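Local structure of uncharacterized protein (Parabacteroides distasonis, 3LM3) at residues Ile268-Phe279 and Trp339-Gly347; Val384-Ala394 and Ser410-Lys418. The protein is of unknown function but is probably a glycoside hydrolase or carbohydrate deacetylase. All coordinates share one frame; numbering follows the deposited sequence. Where two conformers were deposited one is given.

Contact 1: residues Ile268-Phe279 and Trp339-Gly347; sequences IHFDKGLELNGF and WNYRFVERG
Asn277 uses its carboxamide to hold the peptide backbone at Arg342 on strand 341-346, an outermost strand of its sheet. Its OD1 accepts Arg342 N at 2.9 Å on a lone pair in the carbonyl plane, with a nearly straight N-H...O angle of 168°, while ND2 gives a more bent bond to Arg342 O. The amide therefore meets both the donor and the acceptor of one residue, which fixes its flip. Its torsion, with CG anti to the carbonyl carbon (chi1 -60°), points the group at a strand that has no other strand of this chain along that edge. ND2 also lies 3.4 Å from Phe343 CE1, the amide and ring planes being steeply inclined.

Arg342 answers from the other direction. Bent at chi3 (-63°), its chain folds back so that NH2 donates to Leu276 O at 3.0 Å, and Leu276 CD2 rests over the centre of one guanidinium face. Water 2, in the guanidinium plane, accepts from Arg342 NE. Leu276 CD1 meanwhile packs on the backbone of Arg342 and Phe343.

Beyond this, Phe343 reaches His269, where CE1 of the two rings are 3.6 Å apart and the planes are oblique; His269 ND1 is hydrogen-bonded to Tyr190 OH. At the far end Ile268 CD1 abuts the Glu345 carboxylate, 3.6 Å from Glu345 CD; Glu345 OE2 is hydrogen-bonded to His264 NE2. Water 1 takes Val344 N and donates to Ile268 O, bridging the backbones where they do not bond directly.

Helix 255-277 ends along the sheet edge, the axis of 268-277 coming within 7.5 Å of that of 341-346 and running roughly antiparallel to it. Strand 357-363 pairs with the other edge of 341-346, and helix 222-225 touches Ile268 and Glu345 through Phe222.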
loop_
_atom_site.group_PDB
_atom_site.type_symbol
_atom_site.label_atom_id
_atom_site.label_comp_id
_atom_site.label_asym_id
_atom_site.label_seq_id
_atom_site.Cartn_x
_atom_site.Cartn_y
_atom_site.Cartn_z
ATOM N N ILE A 268 3.081 -12.985 -7.887
ATOM C CA ILE A 268 2.329 -13.466 -6.734
ATOM C C ILE A 268 0.835 -13.191 -6.919
ATOM O O ILE A 268 -0.042 -13.999 -6.561
ATOM C CB ILE A 268 2.800 -12.779 -5.433
ATOM C CG1 ILE A 268 4.279 -13.053 -5.179
ATOM C CG2 ILE A 268 1.934 -13.165 -4.198
ATOM C CD1 ILE A 268 4.864 -12.196 -3.995
ATOM N N HIS A 269 0.549 -12.030 -7.504
ATOM C CA HIS A 269 -0.799 -11.524 -7.709
ATOM C C HIS A 269 -1.395 -11.872 -9.053
ATOM O O HIS A 269 -2.583 -12.177 -9.154
ATOM C CB HIS A 269 -0.757 -10.013 -7.503
ATOM C CG HIS A 269 -0.334 -9.677 -6.125
ATOM N ND1 HIS A 269 -1.233 -9.678 -5.078
ATOM C CD2 HIS A 269 0.893 -9.561 -5.573
ATOM C CE1 HIS A 269 -0.578 -9.511 -3.949
ATOM N NE2 HIS A 269 0.718 -9.437 -4.220
ATOM N N PHE A 270 -0.581 -11.781 -10.088
ATOM C CA PHE A 270 -1.088 -11.896 -11.461
ATOM C C PHE A 270 -1.039 -13.310 -12.033
ATOM O O PHE A 270 -1.679 -13.566 -13.052
ATOM C CB PHE A 270 -0.329 -10.920 -12.354
ATOM C CG PHE A 270 -0.584 -9.444 -12.067
ATOM C CD1 PHE A 270 -1.628 -9.017 -11.253
ATOM C CD2 PHE A 270 0.194 -8.477 -12.701
ATOM C CE1 PHE A 270 -1.863 -7.661 -11.051
ATOM C CE2 PHE A 270 -0.039 -7.116 -12.489
ATOM C CZ PHE A 270 -1.082 -6.726 -11.668
ATOM N N ASP A 271 -0.332 -14.225 -11.366
ATOM C CA ASP A 271 -0.379 -15.651 -11.712
ATOM C C ASP A 271 -1.266 -16.364 -10.682
ATOM O O ASP A 271 -2.506 -16.377 -10.828
ATOM C CB ASP A 271 1.049 -16.206 -11.804
ATOM C CG ASP A 271 1.785 -15.755 -13.073
ATOM O OD1 ASP A 271 1.133 -15.357 -14.068
ATOM O OD2 ASP A 271 3.054 -15.842 -13.042
ATOM N N LYS A 272 -0.696 -16.872 -9.601
ATOM C CA LYS A 272 -1.445 -17.665 -8.620
ATOM C C LYS A 272 -2.522 -16.856 -7.900
ATOM O O LYS A 272 -3.612 -17.338 -7.674
ATOM C CB LYS A 272 -0.479 -18.287 -7.608
ATOM C CG LYS A 272 -1.118 -19.110 -6.494
ATOM C CD LYS A 272 -1.748 -20.398 -6.977
ATOM C CE LYS A 272 -1.792 -21.414 -5.831
ATOM N NZ LYS A 272 -2.316 -22.731 -6.261
ATOM N N GLY A 273 -2.214 -15.611 -7.549
ATOM C CA GLY A 273 -3.189 -14.822 -6.793
ATOM C C GLY A 273 -4.536 -14.701 -7.485
ATOM O O GLY A 273 -5.610 -14.867 -6.865
ATOM N N LEU A 274 -4.497 -14.392 -8.775
ATOM C CA LEU A 274 -5.738 -14.231 -9.523
ATOM C C LEU A 274 -6.542 -15.535 -9.528
ATOM O O LEU A 274 -7.777 -15.522 -9.447
ATOM C CB LEU A 274 -5.460 -13.722 -10.936
ATOM C CG LEU A 274 -6.743 -13.539 -11.752
ATOM C CD1 LEU A 274 -6.647 -12.324 -12.635
ATOM C CD2 LEU A 274 -7.031 -14.800 -12.565
ATOM N N GLU A 275 -5.849 -16.656 -9.614
ATOM C CA GLU A 275 -6.528 -17.954 -9.543
ATOM C C GLU A 275 -7.178 -18.184 -8.187
ATOM O O GLU A 275 -8.299 -18.710 -8.110
ATOM C CB GLU A 275 -5.570 -19.104 -9.843
ATOM C CG GLU A 275 -5.278 -19.309 -11.304
ATOM C CD GLU A 275 -4.637 -20.667 -11.569
ATOM O OE1 GLU A 275 -3.713 -21.057 -10.814
ATOM O OE2 GLU A 275 -5.063 -21.348 -12.523
ATOM N N LEU A 276 -6.487 -17.796 -7.113
ATOM C CA LEU A 276 -7.006 -18.010 -5.767
ATOM C C LEU A 276 -8.112 -17.032 -5.376
ATOM O O LEU A 276 -9.019 -17.393 -4.621
ATOM C CB LEU A 276 -5.867 -17.914 -4.751
ATOM C CG LEU A 276 -4.805 -19.014 -4.804
ATOM C CD1 LEU A 276 -3.545 -18.635 -4.026
ATOM C CD2 LEU A 276 -5.362 -20.355 -4.329
ATOM N N ASN A 277 -7.974 -15.797 -5.834
ATOM C CA ASN A 277 -8.799 -14.694 -5.301
ATOM C C ASN A 277 -9.825 -14.139 -6.265
ATOM O O ASN A 277 -10.679 -13.359 -5.864
ATOM C CB ASN A 277 -7.882 -13.574 -4.806
ATOM C CG ASN A 277 -6.952 -14.065 -3.713
ATOM O OD1 ASN A 277 -7.412 -14.807 -2.824
ATOM N ND2 ASN A 277 -5.650 -13.713 -3.794
ATOM N N GLY A 278 -9.678 -14.451 -7.539
ATOM C CA GLY A 278 -10.604 -13.989 -8.551
ATOM C C GLY A 278 -10.209 -12.695 -9.238
ATOM O O GLY A 278 -10.810 -12.316 -10.240
ATOM N N PHE A 279 -9.226 -11.986 -8.693
ATOM C CA PHE A 279 -8.661 -10.800 -9.337
ATOM C C PHE A 279 -7.226 -10.709 -8.827
ATOM O O PHE A 279 -6.867 -11.396 -7.848
ATOM C CB PHE A 279 -9.413 -9.500 -9.000
ATOM C CG PHE A 279 -9.337 -9.075 -7.549
ATOM C CD1 PHE A 279 -10.250 -9.541 -6.621
ATOM C CD2 PHE A 279 -8.378 -8.175 -7.136
ATOM C CE1 PHE A 279 -10.188 -9.136 -5.277
ATOM C CE2 PHE A 279 -8.304 -7.779 -5.809
ATOM C CZ PHE A 279 -9.212 -8.255 -4.885
ATOM N N TRP A 339 -15.236 -11.510 1.107
ATOM C CA TRP A 339 -13.890 -11.804 0.634
ATOM C C TRP A 339 -13.152 -12.763 1.551
ATOM O O TRP A 339 -13.473 -12.916 2.716
ATOM C CB TRP A 339 -13.053 -10.531 0.452
ATOM C CG TRP A 339 -12.946 -9.660 1.669
ATOM C CD1 TRP A 339 -13.727 -8.580 1.964
ATOM C CD2 TRP A 339 -11.989 -9.764 2.740
ATOM N NE1 TRP A 339 -13.320 -8.007 3.127
ATOM C CE2 TRP A 339 -12.270 -8.723 3.642
ATOM C CE3 TRP A 339 -10.930 -10.622 3.019
ATOM C CZ2 TRP A 339 -11.546 -8.538 4.809
ATOM C CZ3 TRP A 339 -10.202 -10.424 4.184
ATOM C CH2 TRP A 339 -10.532 -9.405 5.071
ATOM N N ASN A 340 -12.173 -13.442 0.969
ATOM C CA ASN A 340 -11.358 -14.409 1.669
ATOM C C ASN A 340 -10.134 -14.566 0.781
ATOM O O ASN A 340 -10.242 -15.106 -0.308
ATOM C CB ASN A 340 -12.135 -15.724 1.852
ATOM C CG ASN A 340 -11.408 -16.735 2.694
ATOM O OD1 ASN A 340 -10.201 -16.760 2.752
ATOM N ND2 ASN A 340 -12.183 -17.590 3.374
ATOM N N TYR A 341 -9.000 -14.005 1.196
ATOM C CA TYR A 341 -7.818 -13.935 0.344
ATOM C C TYR A 341 -6.766 -14.974 0.710
ATOM O O TYR A 341 -6.540 -15.272 1.895
ATOM C CB TYR A 341 -7.169 -12.573 0.423
ATOM C CG TYR A 341 -8.082 -11.405 0.172
ATOM C CD1 TYR A 341 -8.810 -11.280 -1.016
ATOM C CD2 TYR A 341 -8.195 -10.382 1.105
ATOM C CE1 TYR A 341 -9.620 -10.178 -1.264
ATOM C CE2 TYR A 341 -9.000 -9.270 0.877
ATOM C CZ TYR A 341 -9.718 -9.184 -0.306
ATOM O OH TYR A 341 -10.488 -8.061 -0.567
ATOM N N ARG A 342 -6.165 -15.537 -0.322
ATOM C CA ARG A 342 -5.084 -16.504 -0.185
ATOM C C ARG A 342 -3.966 -16.140 -1.148
ATOM O O ARG A 342 -4.233 -15.695 -2.274
ATOM C CB ARG A 342 -5.572 -17.909 -0.516
ATOM C CG ARG A 342 -6.572 -18.434 0.487
ATOM C CD ARG A 342 -7.183 -19.745 0.042
ATOM N NE ARG A 342 -7.921 -19.528 -1.185
ATOM C CZ ARG A 342 -8.262 -20.446 -2.082
ATOM N NH1 ARG A 342 -7.942 -21.733 -1.910
ATOM N NH2 ARG A 342 -8.952 -20.071 -3.164
ATOM N N PHE A 343 -2.730 -16.332 -0.682
ATOM C CA PHE A 343 -1.537 -16.198 -1.497
ATOM C C PHE A 343 -0.571 -17.319 -1.217
ATOM O O PHE A 343 -0.507 -17.800 -0.086
ATOM C CB PHE A 343 -0.833 -14.858 -1.233
ATOM C CG PHE A 343 -1.709 -13.677 -1.475
ATOM C CD1 PHE A 343 -1.912 -13.201 -2.757
ATOM C CD2 PHE A 343 -2.361 -13.053 -0.428
ATOM C CE1 PHE A 343 -2.788 -12.150 -2.987
ATOM C CE2 PHE A 343 -3.235 -11.968 -0.670
ATOM C CZ PHE A 343 -3.427 -11.521 -1.949
ATOM N N VAL A 344 0.175 -17.701 -2.243
ATOM C CA VAL A 344 1.278 -18.662 -2.124
ATOM C C VAL A 344 2.479 -18.085 -2.858
ATOM O O VAL A 344 2.332 -17.588 -3.987
ATOM C CB VAL A 344 0.914 -20.027 -2.727
ATOM C CG1 VAL A 344 2.135 -20.962 -2.727
ATOM C CG2 VAL A 344 -0.270 -20.645 -1.991
ATOM N N GLU A 345 3.649 -18.118 -2.235
ATOM C CA GLU A 345 4.866 -17.609 -2.868
ATOM C C GLU A 345 6.058 -18.433 -2.474
ATOM O O GLU A 345 6.210 -18.760 -1.316
ATOM C CB GLU A 345 5.122 -16.174 -2.433
ATOM C CG GLU A 345 6.368 -15.571 -3.089
ATOM C CD GLU A 345 7.025 -14.473 -2.321
ATOM O OE1 GLU A 345 6.445 -13.979 -1.334
ATOM O OE2 GLU A 345 8.142 -14.039 -2.749
ATOM N N ARG A 346 6.906 -18.743 -3.445
ATOM C CA ARG A 346 8.271 -19.193 -3.170
ATOM C C ARG A 346 9.243 -18.072 -3.479
ATOM O O ARG A 346 8.960 -17.182 -4.288
ATOM C CB ARG A 346 8.639 -20.448 -3.945
ATOM C CG ARG A 346 7.936 -21.654 -3.447
ATOM C CD ARG A 346 8.275 -22.878 -4.269
ATOM N NE ARG A 346 7.692 -24.057 -3.648
ATOM C CZ ARG A 346 8.016 -25.311 -3.970
ATOM N NH1 ARG A 346 8.901 -25.558 -4.920
ATOM N NH2 ARG A 346 7.431 -26.312 -3.323
ATOM N N GLY A 347 10.402 -18.067 -2.830
ATOM C CA GLY A 347 11.348 -16.976 -3.050
ATOM C C GLY A 347 11.798 -16.905 -4.495
ATOM O O GLY A 347 11.885 -17.935 -5.182
HETATM O O HOH W 1 0.004 -16.233 -4.793
HETATM O O HOH W 2 -9.079 -16.995 -1.787
HETATM O O HOH W 3 -11.460 -16.285 -3.088
#

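Contact 2: residues Val384-Ala394 and Ser410-Lys418; sequences VIDFTRYDLQA and SLINKINQK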
loop_
_atom_site.group_PDB
_atom_site.type_symbol
_atom_site.label_atom_id
_atom_site.label_comp_id
_atom_site.label_asym_id
_atom_site.label_seq_id
_atom_site.Cartn_x
_atom_site.Cartn_y
_atom_site.Cartn_z
ATOM N N VAL A 384 3.469 -21.920 11.598
ATOM C CA VAL A 384 2.760 -20.669 11.746
ATOM C C VAL A 384 3.764 -19.598 12.124
ATOM O O VAL A 384 4.412 -19.668 13.167
ATOM C CB VAL A 384 1.684 -20.750 12.861
ATOM C CG1 VAL A 384 0.958 -19.392 13.039
ATOM C CG2 VAL A 384 0.648 -21.839 12.574
ATOM N N ILE A 385 3.871 -18.561 11.279
ATOM C CA ILE A 385 4.688 -17.393 11.592
ATOM C C ILE A 385 3.865 -16.142 11.905
ATOM O O ILE A 385 4.408 -15.144 12.391
ATOM C CB ILE A 385 5.753 -17.071 10.504
ATOM C CG1 ILE A 385 5.118 -16.615 9.192
ATOM C CG2 ILE A 385 6.656 -18.293 10.299
ATOM C CD1 ILE A 385 6.143 -15.915 8.251
ATOM N N ASP A 386 2.567 -16.174 11.612
ATOM C CA ASP A 386 1.667 -15.074 11.961
ATOM C C ASP A 386 0.286 -15.661 12.178
ATOM O O ASP A 386 -0.208 -16.430 11.357
ATOM C CB ASP A 386 1.620 -14.007 10.848
ATOM C CG ASP A 386 0.998 -12.707 11.303
ATOM O OD1 ASP A 386 -0.264 -12.648 11.303
ATOM O OD2 ASP A 386 1.791 -11.760 11.587
ATOM N N PHE A 387 -0.351 -15.289 13.283
ATOM C CA PHE A 387 -1.761 -15.541 13.501
ATOM C C PHE A 387 -2.272 -14.344 14.265
ATOM O O PHE A 387 -1.912 -14.146 15.438
ATOM C CB PHE A 387 -1.997 -16.844 14.265
ATOM C CG PHE A 387 -3.451 -17.128 14.510
ATOM C CD1 PHE A 387 -4.322 -17.322 13.432
ATOM C CD2 PHE A 387 -3.948 -17.217 15.791
ATOM C CE1 PHE A 387 -5.666 -17.563 13.645
ATOM C CE2 PHE A 387 -5.307 -17.467 16.006
ATOM C CZ PHE A 387 -6.152 -17.651 14.937
ATOM N N THR A 388 -3.039 -13.497 13.578
ATOM C CA THR A 388 -3.505 -12.240 14.116
ATOM C C THR A 388 -5.026 -12.263 14.046
ATOM O O THR A 388 -5.599 -12.302 12.967
ATOM C CB THR A 388 -2.939 -11.070 13.291
ATOM O OG1 THR A 388 -1.513 -11.116 13.274
ATOM C CG2 THR A 388 -3.376 -9.707 13.854
ATOM N N ARG A 389 -5.679 -12.275 15.209
ATOM C CA ARG A 389 -7.131 -12.327 15.283
ATOM C C ARG A 389 -7.762 -10.956 15.229
ATOM O O ARG A 389 -7.295 -10.026 15.834
ATOM C CB ARG A 389 -7.538 -13.026 16.586
ATOM C CG ARG A 389 -7.239 -14.493 16.562
ATOM C CD ARG A 389 -7.652 -15.169 17.842
ATOM N NE ARG A 389 -9.097 -15.218 17.972
ATOM C CZ ARG A 389 -9.731 -16.078 18.740
ATOM N NH1 ARG A 389 -9.052 -16.982 19.449
ATOM N NH2 ARG A 389 -11.044 -16.043 18.781
ATOM N N TYR A 390 -8.853 -10.853 14.485
ATOM C CA TYR A 390 -9.603 -9.622 14.355
ATOM C C TYR A 390 -10.901 -9.637 15.145
ATOM O O TYR A 390 -11.507 -8.590 15.325
ATOM C CB TYR A 390 -9.920 -9.380 12.883
ATOM C CG TYR A 390 -8.710 -9.315 11.995
ATOM C CD1 TYR A 390 -7.618 -8.550 12.337
ATOM C CD2 TYR A 390 -8.704 -9.954 10.748
ATOM C CE1 TYR A 390 -6.510 -8.464 11.499
ATOM C CE2 TYR A 390 -7.615 -9.865 9.898
ATOM C CZ TYR A 390 -6.509 -9.139 10.288
ATOM O OH TYR A 390 -5.423 -9.018 9.436
ATOM N N ASP A 391 -11.334 -10.809 15.578
ATOM C CA ASP A 391 -12.561 -10.898 16.378
ATOM C C ASP A 391 -12.364 -10.321 17.775
ATOM O O ASP A 391 -13.324 -9.849 18.405
ATOM C CB ASP A 391 -13.112 -12.332 16.370
ATOM C CG ASP A 391 -12.186 -13.341 17.020
ATOM O OD1 ASP A 391 -10.958 -13.185 17.007
ATOM O OD2 ASP A 391 -12.718 -14.339 17.533
ATOM N N LEU A 392 -11.138 -10.321 18.255
ATOM C CA LEU A 392 -10.763 -9.670 19.490
ATOM C C LEU A 392 -10.929 -8.145 19.380
ATOM O O LEU A 392 -10.669 -7.547 18.328
ATOM C CB LEU A 392 -9.303 -10.024 19.850
ATOM C CG LEU A 392 -8.974 -11.508 20.029
ATOM C CD1 LEU A 392 -7.481 -11.730 20.258
ATOM C CD2 LEU A 392 -9.793 -12.087 21.193
ATOM N N GLN A 393 -11.356 -7.498 20.454
ATOM C CA GLN A 393 -11.429 -6.037 20.479
ATOM C C GLN A 393 -10.055 -5.438 20.204
ATOM O O GLN A 393 -9.049 -5.935 20.705
ATOM C CB GLN A 393 -11.982 -5.499 21.825
ATOM C CG GLN A 393 -12.179 -3.990 21.828
ATOM C CD GLN A 393 -12.931 -3.435 23.026
ATOM O OE1 GLN A 393 -13.304 -4.162 23.938
ATOM N NE2 GLN A 393 -13.157 -2.123 23.017
ATOM N N ALA A 394 -10.011 -4.398 19.374
ATOM C CA ALA A 394 -8.799 -3.662 19.106
ATOM C C ALA A 394 -8.973 -2.205 19.519
ATOM O O ALA A 394 -10.097 -1.709 19.693
ATOM C CB ALA A 394 -8.434 -3.769 17.583
ATOM N N SER A 410 0.438 -0.861 15.165
ATOM C CA SER A 410 0.270 -2.245 14.747
ATOM C C SER A 410 -0.801 -2.974 15.522
ATOM O O SER A 410 -0.996 -2.737 16.713
ATOM C CB SER A 410 1.585 -3.012 14.847
ATOM O OG SER A 410 2.565 -2.466 13.961
ATOM N N LEU A 411 -1.478 -3.873 14.832
ATOM C CA LEU A 411 -2.469 -4.758 15.446
ATOM C C LEU A 411 -1.809 -6.123 15.608
ATOM O O LEU A 411 -1.566 -6.849 14.631
ATOM C CB LEU A 411 -3.740 -4.810 14.586
ATOM C CG LEU A 411 -4.991 -5.366 15.274
ATOM C CD1 LEU A 411 -6.262 -4.965 14.505
ATOM C CD2 LEU A 411 -4.902 -6.903 15.463
ATOM N N ILE A 412 -1.468 -6.468 16.853
ATOM C CA ILE A 412 -0.698 -7.666 17.159
ATOM C C ILE A 412 -1.339 -8.341 18.357
ATOM O O ILE A 412 -1.704 -7.655 19.345
ATOM C CB ILE A 412 0.767 -7.271 17.480
ATOM C CG1 ILE A 412 1.469 -6.787 16.217
ATOM C CG2 ILE A 412 1.582 -8.433 18.063
ATOM C CD1 ILE A 412 2.874 -6.195 16.425
ATOM N N ASN A 413 -1.528 -9.650 18.280
ATOM C CA ASN A 413 -2.017 -10.380 19.434
ATOM C C ASN A 413 -1.290 -11.722 19.514
ATOM O O ASN A 413 -0.217 -11.760 20.107
ATOM C CB ASN A 413 -3.556 -10.445 19.485
ATOM C CG ASN A 413 -4.200 -10.750 18.148
ATOM O OD1 ASN A 413 -4.036 -11.823 17.593
ATOM N ND2 ASN A 413 -5.027 -9.814 17.682
ATOM N N LYS A 414 -1.767 -12.783 18.877
ATOM C CA LYS A 414 -1.217 -14.131 19.164
ATOM C C LYS A 414 0.236 -14.346 18.674
ATOM O O LYS A 414 1.153 -14.547 19.479
ATOM C CB LYS A 414 -2.147 -15.227 18.620
ATOM C CG LYS A 414 -3.597 -15.155 19.137
ATOM C CD LYS A 414 -3.670 -14.985 20.672
ATOM C CE LYS A 414 -5.045 -15.409 21.274
ATOM N NZ LYS A 414 -5.208 -16.898 21.422
ATOM N N ILE A 415 0.441 -14.320 17.363
ATOM C CA ILE A 415 1.748 -14.514 16.751
ATOM C C ILE A 415 1.895 -13.487 15.622
ATOM O O ILE A 415 1.019 -13.384 14.764
ATOM C CB ILE A 415 1.903 -15.953 16.160
ATOM C CG1 ILE A 415 1.697 -17.011 17.274
ATOM C CG2 ILE A 415 3.267 -16.171 15.504
ATOM C CD1 ILE A 415 1.833 -18.445 16.810
ATOM N N ASN A 416 3.024 -12.773 15.614
ATOM C CA ASN A 416 3.279 -11.763 14.578
ATOM C C ASN A 416 4.579 -12.067 13.840
ATOM O O ASN A 416 5.594 -12.376 14.463
ATOM C CB ASN A 416 3.302 -10.365 15.187
ATOM C CG ASN A 416 3.837 -9.337 14.224
ATOM O OD1 ASN A 416 5.047 -9.097 14.200
ATOM N ND2 ASN A 416 2.958 -8.801 13.372
ATOM N N GLN A 417 4.552 -11.918 12.511
ATOM C CA GLN A 417 5.665 -12.309 11.630
ATOM C C GLN A 417 6.995 -11.646 11.931
ATOM O O GLN A 417 8.029 -12.229 11.633
ATOM C CB GLN A 417 5.295 -12.062 10.175
ATOM C CG GLN A 417 5.136 -10.581 9.810
ATOM C CD GLN A 417 4.656 -10.369 8.385
ATOM O OE1 GLN A 417 4.940 -11.189 7.508
ATOM N NE2 GLN A 417 3.960 -9.247 8.136
ATOM N N LYS A 418 6.995 -10.442 12.509
ATOM C CA LYS A 418 8.248 -9.760 12.773
ATOM C C LYS A 418 9.071 -10.472 13.851
ATOM O O LYS A 418 10.282 -10.249 13.967
ATOM C CB LYS A 418 8.007 -8.293 13.144
ATOM C CG LYS A 418 7.147 -7.521 12.157
ATOM C CD LYS A 418 7.820 -7.346 10.769
ATOM C CE LYS A 418 6.864 -6.737 9.803
ATOM N NZ LYS A 418 7.523 -6.426 8.477
HETATM O O HOH W 4 -0.446 -11.085 16.085
HETATM O O HOH W 5 0.071 -8.951 13.765
#
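Ile415 and Leu411 supply the apolar centre. The Ile415 and Val384 side chains cross at about a right angle, Ile415 CD1 4.0 Å from Val384 CG1, and Ile415 CG2 lies against the Ile385 carbonyl. Leu411 splits its two methyls: CD2 meets Thr388 CG2 at 3.6 Å, and CD1 reaches Ala394 CB. Beside Ile415, Phe387 and Lys414 lie side by side, ring carbon CD2 against the lysine CB and CG.

The backbones join through a single antiparallel bridge, a hydrogen-bonded pair in which Phe387 N donates to Ile415 O (2.8 Å) and Ile415 N to Phe387 O. Asn413 replaces backbone with side chain: OD1 accepts Arg389 N on a lone pair, and ND2 donates to Arg389 O at 2.9 Å. Its chi1 of 43° sets CG between the backbone N and carbonyl carbon, and OD1 also takes Lys414 N.

At the opposite end Asp386 OD2 accepts Gln417 N at 2.9 Å from its anti side and forms a salt bridge with Arg368, while OD1 takes Thr388 OG1. Waters 4 and 5 donate to that hydroxyl, water 5 linking it to Leu411 O and Asn416 ND2.

Arg389 NH1 and Lys414 NZ, 4.3 Å apart, share Asp436 of helix 434-443, and Arg389 NE and NH2 grip Asp391 side-on in a salt bridge; both carboxylates probably offset the like charges. Asn413 and Asp386 thus carry the irregular segment's pairing to the strand beyond one bridge.

Overall arrangement
From the N terminus, the chain lays down strands 21-29, 73-76 and 105-108, then the small sheet of 146-148, 168-172 and 213-216, before helix 255-277 leads into 280-287. Contact 1 closes a loop of 59 intervening residues, largely helical, by bringing strand 341-346 back against that helix. The chain then runs through strands 357-363 and 367-374 to 383-389, and contact 2 closes a short loop of 15 residues without helix or strand. The two loops follow in series, neither nesting nor crossing. The contact centres are 21 Å apart, and they address the two outermost strands of one antiparallel sheet: contact 1 ties it to the parallel-sheet region, contact 2 fastens the loop before helix 434-443 to it.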